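Local coordinates for protein beta-lactamase (Francisella tularensis subsp. tularensis, PDB 3P09) that probably hydrolyses the amide bond of beta-lactam antibiotics to give substituted beta-amino acids, as a class A beta-lactamase, at residues A[95-105]-A[124-135]. Residues are numbered along the deposited sequence; the frame is centred on the assembly and turned at random.
With SO4 (sulfate ion), chain F.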
loop_
_atom_site.group_PDB
_atom_site.type_symbol
_atom_site.label_atom_id
_atom_site.label_comp_id
_atom_site.label_asym_id
_atom_site.label_seq_id
_atom_site.Cartn_x
_atom_site.Cartn_y
_atom_site.Cartn_z
ATOM N N ASP A 95 -3.493 13.474 -18.881
ATOM C CA ASP A 95 -3.062 12.873 -17.620
ATOM C C ASP A 95 -4.042 11.781 -17.206
ATOM O O ASP A 95 -3.651 10.758 -16.634
ATOM C CB ASP A 95 -2.982 13.935 -16.523
ATOM C CG ASP A 95 -1.753 14.798 -16.644
ATOM O OD1 ASP A 95 -0.704 14.262 -17.059
ATOM O OD2 ASP A 95 -1.829 16.004 -16.324
ATOM N N ILE A 96 -5.322 12.019 -17.495
ATOM C CA ILE A 96 -6.379 11.076 -17.164
ATOM C C ILE A 96 -6.299 9.915 -18.146
ATOM O O ILE A 96 -6.275 8.759 -17.738
ATOM C CB ILE A 96 -7.784 11.719 -17.244
ATOM C CG1 ILE A 96 -7.873 12.959 -16.347
ATOM C CG2 ILE A 96 -8.859 10.718 -16.856
ATOM C CD1 ILE A 96 -7.421 12.713 -14.946
ATOM N N GLY A 97 -6.257 10.232 -19.439
ATOM C CA GLY A 97 -6.133 9.209 -20.471
ATOM C C GLY A 97 -7.309 8.250 -20.445
ATOM O O GLY A 97 -8.459 8.678 -20.388
ATOM N N LYS A 98 -7.023 6.954 -20.463
ATOM C CA LYS A 98 -8.069 5.941 -20.365
ATOM C C LYS A 98 -8.125 5.308 -18.975
ATOM O O LYS A 98 -8.687 4.229 -18.807
ATOM C CB LYS A 98 -7.869 4.858 -21.418
ATOM C CG LYS A 98 -7.988 5.358 -22.842
ATOM C CD LYS A 98 -7.832 4.210 -23.832
ATOM C CE LYS A 98 -7.859 4.715 -25.271
ATOM N NZ LYS A 98 -7.395 3.668 -26.242
ATOM N N LEU A 99 -7.540 5.985 -17.988
ATOM C CA LEU A 99 -7.579 5.513 -16.609
ATOM C C LEU A 99 -8.954 5.797 -16.013
ATOM O O LEU A 99 -9.394 6.949 -15.958
ATOM C CB LEU A 99 -6.496 6.196 -15.783
ATOM C CG LEU A 99 -5.047 5.902 -16.183
ATOM C CD1 LEU A 99 -4.121 6.887 -15.499
ATOM C CD2 LEU A 99 -4.644 4.457 -15.849
ATOM N N GLY A 100 -9.627 4.742 -15.567
ATOM C CA GLY A 100 -11.008 4.852 -15.129
ATOM C C GLY A 100 -11.204 5.314 -13.695
ATOM O O GLY A 100 -12.216 5.922 -13.377
ATOM N N TYR A 101 -10.253 5.029 -12.815
ATOM C CA TYR A 101 -10.424 5.424 -11.418
ATOM C C TYR A 101 -9.635 6.707 -11.091
ATOM O O TYR A 101 -8.438 6.658 -10.805
ATOM C CB TYR A 101 -10.027 4.287 -10.482
ATOM C CG TYR A 101 -10.529 4.507 -9.077
ATOM C CD1 TYR A 101 -9.670 4.893 -8.059
ATOM C CD2 TYR A 101 -11.876 4.353 -8.778
ATOM C CE1 TYR A 101 -10.144 5.105 -6.768
ATOM C CE2 TYR A 101 -12.357 4.562 -7.503
ATOM C CZ TYR A 101 -11.494 4.935 -6.502
ATOM O OH TYR A 101 -11.995 5.137 -5.236
ATOM N N ALA A 102 -10.325 7.847 -11.140
ATOM C CA ALA A 102 -9.701 9.163 -10.992
ATOM C C ALA A 102 -10.611 10.075 -10.182
ATOM O O ALA A 102 -11.051 11.128 -10.663
ATOM C CB ALA A 102 -9.450 9.774 -12.370
ATOM N N PRO A 103 -10.894 9.681 -8.942
ATOM C CA PRO A 103 -11.916 10.390 -8.171
ATOM C C PRO A 103 -11.589 11.867 -7.937
ATOM O O PRO A 103 -12.500 12.672 -7.979
ATOM C CB PRO A 103 -11.982 9.601 -6.855
ATOM C CG PRO A 103 -10.671 8.891 -6.767
ATOM C CD PRO A 103 -10.290 8.569 -8.191
ATOM N N ILE A 104 -10.326 12.218 -7.721
ATOM C CA ILE A 104 -9.964 13.617 -7.531
ATOM C C ILE A 104 -9.510 14.278 -8.846
ATOM O O ILE A 104 -10.006 15.331 -9.221
ATOM C CB ILE A 104 -8.851 13.782 -6.464
ATOM C CG1 ILE A 104 -9.352 13.367 -5.082
ATOM C CG2 ILE A 104 -8.371 15.227 -6.399
ATOM C CD1 ILE A 104 -9.474 11.888 -4.877
ATOM N N THR A 105 -8.575 13.651 -9.552
ATOM C CA THR A 105 -8.002 14.296 -10.719
ATOM C C THR A 105 -9.054 14.586 -11.796
ATOM O O THR A 105 -8.985 15.611 -12.469
ATOM C CB THR A 105 -6.812 13.514 -11.282
ATOM O OG1 THR A 105 -7.196 12.157 -11.543
ATOM C CG2 THR A 105 -5.663 13.528 -10.259
ATOM N N LEU A 124 -5.521 7.658 -1.928
ATOM C CA LEU A 124 -6.881 7.222 -2.172
ATOM C C LEU A 124 -6.979 6.425 -3.472
ATOM O O LEU A 124 -8.081 6.120 -3.938
ATOM C CB LEU A 124 -7.833 8.421 -2.214
ATOM C CG LEU A 124 -8.499 8.724 -0.873
ATOM C CD1 LEU A 124 -7.456 9.153 0.168
ATOM C CD2 LEU A 124 -9.571 9.782 -1.052
ATOM N N SER A 125 -5.821 6.105 -4.044
ATOM C CA SER A 125 -5.704 5.242 -5.230
ATOM C C SER A 125 -6.058 5.867 -6.604
ATOM O O SER A 125 -6.257 5.152 -7.599
ATOM C CB SER A 125 -6.426 3.894 -5.028
ATOM O OG SER A 125 -5.619 2.837 -5.545
ATOM N N ASP A 126 -6.102 7.190 -6.656
ATOM C CA ASP A 126 -6.307 7.933 -7.903
ATOM C C ASP A 126 -5.144 7.632 -8.862
ATOM O O ASP A 126 -3.985 7.931 -8.564
ATOM C CB ASP A 126 -6.364 9.436 -7.558
ATOM C CG ASP A 126 -6.846 10.298 -8.721
ATOM O OD1 ASP A 126 -6.204 10.284 -9.796
ATOM O OD2 ASP A 126 -7.867 10.998 -8.544
ATOM N N SER A 127 -5.443 7.015 -10.003
ATOM C CA SER A 127 -4.397 6.564 -10.925
ATOM C C SER A 127 -3.682 7.696 -11.668
ATOM O O SER A 127 -2.453 7.740 -11.715
ATOM C CB SER A 127 -4.951 5.519 -11.902
ATOM O OG SER A 127 -5.325 4.343 -11.209
ATOM N N PRO A 128 -4.446 8.627 -12.256
ATOM C CA PRO A 128 -3.749 9.745 -12.892
ATOM C C PRO A 128 -2.882 10.513 -11.905
ATOM O O PRO A 128 -1.809 10.959 -12.292
ATOM C CB PRO A 128 -4.886 10.614 -13.398
ATOM C CG PRO A 128 -6.004 9.627 -13.661
ATOM C CD PRO A 128 -5.887 8.628 -12.547
ATOM N N ALA A 129 -3.355 10.683 -10.672
ATOM C CA ALA A 129 -2.577 11.376 -9.657
ATOM C C ALA A 129 -1.226 10.689 -9.478
ATOM O O ALA A 129 -0.183 11.354 -9.403
ATOM C CB ALA A 129 -3.347 11.426 -8.332
ATOM N N SER A 130 -1.255 9.359 -9.423
ATOM C CA SER A 130 -0.044 8.563 -9.236
ATOM C C SER A 130 0.930 8.748 -10.381
ATOM O O SER A 130 2.129 8.901 -10.165
ATOM C CB SER A 130 -0.386 7.073 -9.144
ATOM O OG SER A 130 -1.209 6.834 -8.028
ATOM N N ASN A 131 0.423 8.701 -11.610
ATOM C CA ASN A 131 1.318 8.839 -12.761
ATOM C C ASN A 131 1.953 10.232 -12.788
ATOM O O ASN A 131 3.119 10.384 -13.140
ATOM C CB ASN A 131 0.586 8.536 -14.083
ATOM C CG ASN A 131 0.314 7.040 -14.281
ATOM O OD1 ASN A 131 0.729 6.207 -13.477
ATOM N ND2 ASN A 131 -0.392 6.704 -15.355
ATOM N N ILE A 132 1.181 11.247 -12.409
ATOM C CA ILE A 132 1.704 12.614 -12.325
ATOM C C ILE A 132 2.840 12.698 -11.302
ATOM O O ILE A 132 3.880 13.313 -11.553
ATOM C CB ILE A 132 0.589 13.621 -11.962
ATOM C CG1 ILE A 132 -0.392 13.770 -13.136
ATOM C CG2 ILE A 132 1.187 14.975 -11.567
ATOM C CD1 ILE A 132 -1.645 14.518 -12.796
ATOM N N LEU A 133 2.653 12.055 -10.154
ATOM C CA LEU A 133 3.660 12.102 -9.099
ATOM C C LEU A 133 4.957 11.433 -9.529
ATOM O O LEU A 133 6.047 11.948 -9.252
ATOM C CB LEU A 133 3.130 11.461 -7.813
ATOM C CG LEU A 133 2.042 12.283 -7.098
ATOM C CD1 LEU A 133 1.487 11.514 -5.939
ATOM C CD2 LEU A 133 2.590 13.635 -6.612
ATOM N N VAL A 134 4.835 10.293 -10.206
ATOM C CA VAL A 134 6.004 9.587 -10.739
ATOM C C VAL A 134 6.772 10.519 -11.673
ATOM O O VAL A 134 7.990 10.630 -11.591
ATOM C CB VAL A 134 5.601 8.307 -11.516
ATOM C CG1 VAL A 134 6.761 7.809 -12.390
ATOM C CG2 VAL A 134 5.139 7.225 -10.563
ATOM N N ARG A 135 6.046 11.206 -12.547
ATOM C CA ARG A 135 6.672 12.164 -13.446
ATOM C C ARG A 135 7.334 13.306 -12.673
ATOM O O ARG A 135 8.480 13.648 -12.928
ATOM C CB ARG A 135 5.643 12.719 -14.435
ATOM C CG ARG A 135 6.246 13.640 -15.496
ATOM C CD ARG A 135 5.162 14.338 -16.293
ATOM N NE ARG A 135 4.433 15.285 -15.457
ATOM C CZ ARG A 135 3.117 15.475 -15.503
ATOM N NH1 ARG A 135 2.362 14.781 -16.345
ATOM N NH2 ARG A 135 2.556 16.362 -14.699
HETATM S S SO4 F . -7.137 -0.347 -5.305
HETATM O O1 SO4 F . -8.288 -1.195 -5.085
HETATM O O2 SO4 F . -6.316 -0.875 -6.389
HETATM O O3 SO4 F . -7.618 0.969 -5.659
HETATM O O4 SO4 F . -6.335 -0.300 -4.097
HETATM O O HOH W 1 -1.315 9.252 -16.767
HETATM O O HOH W 2 0.251 17.387 -15.738
HETATM O O HOH W 3 -10.723 6.470 -3.272
HETATM O O HOH W 4 -7.442 3.615 -13.148
#
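Beside the probable active site of this class A beta-lactamase, the loop 97-105 wraps the start of helix 127-137, and D126, the N-cap residue, joins the two through its carboxylate. D126 OD2 accepts from I104 N, nearly along the C-O axis, and from T105 N, each at 2.9 Å. D126 OD1 offers its syn lone pair to T105 OG1 (2.7 Å) and, on the anti side, takes the capping bond from A129 N (3.0 Å). Four donors thus fix this buried carboxylate's rotation, a role suited to a short side chain with two acceptor oxygens. Next along, S127 N gives Y101 O an almost straight bond of 3.1 Å, 176° at the hydrogen. P128 suits the first turn, where a helix needs no N-H; its CG packs on I96 CD1 (3.6 Å) and A102 CB (3.7 Å). One helical turn beyond I132, whose CD1 lies against the D95 carboxylate, R135 NH1 reaches D95 OD1 (3.2 Å) in a salt bridge, while D95 OD2 meets N92 N. S125 OG hydrogen-bonds to O3 of a sulfate, probably from the crystallisation liquor; S64 and K67 fit a likely SxxK motif, and S125-D126-S127 probably stands where class A enzymes usually carry Ser-Asp-Asn.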